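Local coordinates for protein transcriptional regulator (Enterococcus faecalis, PDB 3QFI) that is of unknown function but, named a transcriptional regulator, belongs to the LytR-CpsA-Psr family and has a mixed alpha/beta fold, at residues 178-181 / 182-186; 112-115 / 116-120. All coordinates share one frame; numbering follows the deposited sequence.

Interaction 1 of 2, residues 178-181 / 182-186; sequences EKIV and RKVMS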
loop_
_atom_site.group_PDB
_atom_site.type_symbol
_atom_site.label_atom_id
_atom_site.label_comp_id
_atom_site.label_asym_id
_atom_site.label_seq_id
_atom_site.Cartn_x
_atom_site.Cartn_y
_atom_site.Cartn_z
ATOM N N GLU A 178 -4.673 -0.763 -8.598
ATOM C CA GLU A 178 -4.234 -0.064 -9.803
ATOM C C GLU A 178 -5.396 0.087 -10.780
ATOM O O GLU A 178 -5.583 1.145 -11.394
ATOM C CB GLU A 178 -3.111 -0.825 -10.485
ATOM C CG GLU A 178 -2.500 -0.071 -11.645
ATOM C CD GLU A 178 -1.635 -0.964 -12.508
ATOM O OE1 GLU A 178 -0.856 -1.777 -11.947
ATOM O OE2 GLU A 178 -1.735 -0.845 -13.751
ATOM N N LYS A 179 -6.171 -0.984 -10.923
ATOM C CA LYS A 179 -7.314 -0.976 -11.816
ATOM C C LYS A 179 -8.397 -0.050 -11.288
ATOM O O LYS A 179 -9.042 0.655 -12.060
ATOM C CB LYS A 179 -7.854 -2.395 -11.979
ATOM C CG LYS A 179 -6.897 -3.326 -12.698
ATOM C CD LYS A 179 -6.414 -2.709 -14.004
ATOM C CE LYS A 179 -5.596 -3.688 -14.844
ATOM N NZ LYS A 179 -4.493 -4.330 -14.082
ATOM N N ILE A 180 -8.587 -0.049 -9.973
ATOM C CA ILE A 180 -9.587 0.807 -9.352
ATOM C C ILE A 180 -9.237 2.263 -9.647
ATOM O O ILE A 180 -9.979 2.975 -10.327
ATOM C CB ILE A 180 -9.638 0.599 -7.815
ATOM C CG1 ILE A 180 -10.132 -0.808 -7.495
ATOM C CG2 ILE A 180 -10.594 1.607 -7.173
ATOM C CD1 ILE A 180 -11.547 -1.069 -7.961
ATOM N N VAL A 181 -8.098 2.693 -9.134
ATOM C CA VAL A 181 -7.634 4.047 -9.333
ATOM C C VAL A 181 -7.726 4.459 -10.782
ATOM O O VAL A 181 -8.147 5.576 -11.100
ATOM C CB VAL A 181 -6.189 4.179 -8.892
ATOM C CG1 VAL A 181 -5.639 5.532 -9.315
ATOM C CG2 VAL A 181 -6.108 4.005 -7.381
ATOM N N ARG A 182 -7.326 3.549 -11.662
ATOM C CA ARG A 182 -7.348 3.817 -13.090
ATOM C C ARG A 182 -8.770 4.159 -13.539
ATOM O O ARG A 182 -8.980 5.105 -14.292
ATOM C CB ARG A 182 -6.835 2.590 -13.840
ATOM C CG ARG A 182 -6.291 2.894 -15.211
ATOM C CD ARG A 182 -4.777 3.027 -15.198
ATOM N NE ARG A 182 -4.290 3.619 -16.443
ATOM C CZ ARG A 182 -3.008 3.711 -16.781
ATOM N NH1 ARG A 182 -2.669 4.275 -17.937
ATOM N NH2 ARG A 182 -2.069 3.233 -15.969
ATOM N N LYS A 183 -9.737 3.383 -13.055
ATOM C CA LYS A 183 -11.148 3.569 -13.380
ATOM C C LYS A 183 -11.698 4.838 -12.725
ATOM O O LYS A 183 -12.311 5.676 -13.390
ATOM C CB LYS A 183 -11.947 2.365 -12.888
ATOM C CG LYS A 183 -13.369 2.275 -13.410
ATOM C CD LYS A 183 -13.392 1.846 -14.865
ATOM C CE LYS A 183 -12.572 0.582 -15.082
ATOM N NZ LYS A 183 -13.025 -0.525 -14.204
ATOM N N VAL A 184 -11.483 4.975 -11.418
ATOM C CA VAL A 184 -11.972 6.145 -10.696
ATOM C C VAL A 184 -11.471 7.435 -11.340
ATOM O O VAL A 184 -12.093 8.486 -11.188
ATOM C CB VAL A 184 -11.529 6.145 -9.206
ATOM C CG1 VAL A 184 -12.154 7.331 -8.489
ATOM C CG2 VAL A 184 -11.947 4.849 -8.515
ATOM N N MET A 185 -10.349 7.355 -12.055
ATOM C CA MET A 185 -9.772 8.528 -12.715
ATOM C C MET A 185 -9.972 8.497 -14.233
ATOM O O MET A 185 -9.448 9.352 -14.948
ATOM C CB MET A 185 -8.267 8.617 -12.429
ATOM C CG MET A 185 -7.877 8.696 -10.959
ATOM S SD MET A 185 -8.188 10.293 -10.200
ATOM C CE MET A 185 -6.795 11.196 -10.803
ATOM N N SER A 186 -10.721 7.517 -14.727
ATOM C CA SER A 186 -10.947 7.394 -16.164
ATOM C C SER A 186 -12.086 8.278 -16.663
ATOM O O SER A 186 -12.820 7.888 -17.573
ATOM C CB SER A 186 -11.250 5.942 -16.534
ATOM O OG SER A 186 -12.555 5.575 -16.126
#
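The last turns of helix 166-184, where Ile180 meets Val184 and Val181 meets Met185, show how an alpha-helix keeps its side chains in touch at i,i+4 spacing up to the point where it stops. Ile180 and Val184 meet by their CG2 methyls, 3.8 Å apart. The Ile180 methyl stands beside its own carbonyl carbon and so leans towards the next turn, while CG2 of Val184 stands beside its backbone N (CG1 opposite that N, chi1 -176°) and leans back. Val181 repeats the pattern more loosely, its CG1 lying 4.2 Å from CG of Met185, whose chain then bends away from the turn. Beneath these pairs runs the helical ladder: Arg182 N bonds to Glu178 O, Lys183 N to Lys179 O and Val184 N to Ile180 O, followed by a more bent bond from Met185 N to Val181 O (N-H...O 132°). Met185 is the first residue to leave helical phi/psi. Lys183 O, at the helix end, accepts both the backbone N-H of Ser186 at 2.8 Å from N and its hydroxyl at 2.7 Å from OG, the latter lying in the carbonyl plane on a lone pair. The chemistry is thus mainly apolar along the helix, the i,i+4 contacts continuing from Ile180 onto Leu117 and Ile118 and from Val181 and Met185 onto Phe224; Arg182 adds a polar tie through NH1 to Lys225 O, and Ser186 gives the terminal carbonyl two donors from a single residue.

Interaction 2 of 2, residues 112-115 / 116-120; sequences KGLK and DLIDA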
loop_
_atom_site.group_PDB
_atom_site.type_symbol
_atom_site.label_atom_id
_atom_site.label_comp_id
_atom_site.label_asym_id
_atom_site.label_seq_id
_atom_site.Cartn_x
_atom_site.Cartn_y
_atom_site.Cartn_z
ATOM N N LYS A 112 -16.182 -4.387 3.391
ATOM C CA LYS A 112 -17.512 -4.060 2.860
ATOM C C LYS A 112 -17.384 -2.851 1.939
ATOM O O LYS A 112 -18.014 -2.792 0.889
ATOM C CB LYS A 112 -18.497 -3.722 3.989
ATOM C CG LYS A 112 -19.144 -4.933 4.647
ATOM C CD LYS A 112 -20.098 -4.527 5.767
ATOM C CE LYS A 112 -20.942 -5.710 6.216
ATOM N NZ LYS A 112 -21.838 -6.179 5.121
ATOM N N GLY A 113 -16.558 -1.889 2.339
ATOM C CA GLY A 113 -16.367 -0.699 1.527
ATOM C C GLY A 113 -15.580 -1.007 0.266
ATOM O O GLY A 113 -15.854 -0.452 -0.804
ATOM N N LEU A 114 -14.590 -1.886 0.388
ATOM C CA LEU A 114 -13.799 -2.248 -0.768
ATOM C C LEU A 114 -14.668 -3.018 -1.743
ATOM O O LEU A 114 -14.466 -2.953 -2.958
ATOM C CB LEU A 114 -12.583 -3.091 -0.377
ATOM C CG LEU A 114 -11.854 -3.733 -1.568
ATOM C CD1 LEU A 114 -11.565 -2.708 -2.660
ATOM C CD2 LEU A 114 -10.573 -4.377 -1.075
ATOM N N LYS A 115 -15.642 -3.748 -1.223
ATOM C CA LYS A 115 -16.512 -4.495 -2.111
ATOM C C LYS A 115 -17.466 -3.541 -2.830
ATOM O O LYS A 115 -17.759 -3.737 -4.006
ATOM C CB LYS A 115 -17.282 -5.553 -1.321
ATOM C CG LYS A 115 -18.444 -6.161 -2.063
ATOM C CD LYS A 115 -19.175 -7.149 -1.161
ATOM C CE LYS A 115 -20.615 -7.329 -1.613
ATOM N NZ LYS A 115 -20.676 -7.630 -3.068
ATOM N N ASP A 116 -17.920 -2.493 -2.139
ATOM C CA ASP A 116 -18.834 -1.530 -2.746
ATOM C C ASP A 116 -18.120 -0.587 -3.714
ATOM O O ASP A 116 -18.724 -0.080 -4.660
ATOM C CB ASP A 116 -19.551 -0.703 -1.674
ATOM C CG ASP A 116 -20.687 0.149 -2.250
ATOM O OD1 ASP A 116 -21.612 -0.432 -2.865
ATOM O OD2 ASP A 116 -20.668 1.395 -2.083
ATOM N N LEU A 117 -16.837 -0.352 -3.472
ATOM C CA LEU A 117 -16.050 0.521 -4.328
ATOM C C LEU A 117 -15.832 -0.146 -5.679
ATOM O O LEU A 117 -15.757 0.523 -6.707
ATOM C CB LEU A 117 -14.700 0.819 -3.673
ATOM C CG LEU A 117 -13.721 1.718 -4.440
ATOM C CD1 LEU A 117 -14.357 3.062 -4.714
ATOM C CD2 LEU A 117 -12.430 1.885 -3.629
ATOM N N ILE A 118 -15.727 -1.469 -5.674
ATOM C CA ILE A 118 -15.517 -2.190 -6.911
ATOM C C ILE A 118 -16.812 -2.188 -7.706
ATOM O O ILE A 118 -16.794 -1.999 -8.922
ATOM C CB ILE A 118 -15.020 -3.627 -6.631
ATOM C CG1 ILE A 118 -13.661 -3.554 -5.920
ATOM C CG2 ILE A 118 -14.882 -4.410 -7.933
ATOM C CD1 ILE A 118 -13.030 -4.899 -5.608
ATOM N N ASP A 119 -17.943 -2.355 -7.027
ATOM C CA ASP A 119 -19.232 -2.343 -7.722
ATOM C C ASP A 119 -19.679 -0.945 -8.138
ATOM O O ASP A 119 -20.370 -0.783 -9.137
ATOM C CB ASP A 119 -20.315 -2.980 -6.856
ATOM C CG ASP A 119 -20.076 -4.456 -6.635
ATOM O OD1 ASP A 119 -19.605 -5.122 -7.586
ATOM O OD2 ASP A 119 -20.360 -4.954 -5.524
ATOM N N ALA A 120 -19.275 0.059 -7.370
ATOM C CA ALA A 120 -19.630 1.439 -7.655
ATOM C C ALA A 120 -18.914 1.945 -8.899
ATOM O O ALA A 120 -19.310 2.961 -9.483
ATOM C CB ALA A 120 -19.276 2.322 -6.465
#
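The carboxylate of Asp119 is the flat group that meets Lys115: Lys115 O lies above one of its faces, 3.2 Å from OD2, and Lys115 NZ approaches beyond OD2 in a long salt bridge of 3.6 Å. The other oxygen, OD1, accepts a hydrogen bond from Gly149 N, and NZ is itself bonded to Thr150 OG1, so the pair is tied to the start of helix 150-156. Torsions bring the two together: CG of Asp119 sits beside its backbone N (chi1 -66°), reaching back, whereas the lysine runs forward nearly extended until a bend at chi4 of 51° swings NZ to the acid. Lys115 NZ and Gly149 N each engage a different oxygen of Asp119, which fixes the rotation of the carboxylate. A quarter turn round the helix, Leu114 CD1 meets Ile118 CD1 at 4.0 Å. The backbone ladder is firm from Gly113 O to Leu117 N (2.8 Å) and weak from Leu114 O to Ile118 N and from Lys115 O to Asp119 N. With a long i,i+4 ion pair anchoring it to Gly149 and Thr150, and Leu117 and Ile118 turned to Ile180 of helix 166-184, helix 111-120 is amphipathic.

Overall arrangement
Interaction 2 comes first along the chain, on helix 111-120 just after strand 105-109 of the mixed beta-sheet; interaction 1 follows at the end of helix 166-184, and strand 124-128 lies between them in sequence. The two centres are about 13 Å apart, on the same side of the chain's centre, and all four segments belong to the LytR-CpsA-Psr family region. The helices touch directly: Ile180 CD1 packs on Ile118 CG1 at 3.8 Å, and Ile180 CG2 on Leu117 CD2 at 4.0 Å. Thus one member of each i,i+4 pair, Ile180 and Ile118, also meets across the helices, with Leu117 beside them, and Ile180 joins helix 111-120 to helix 166-184.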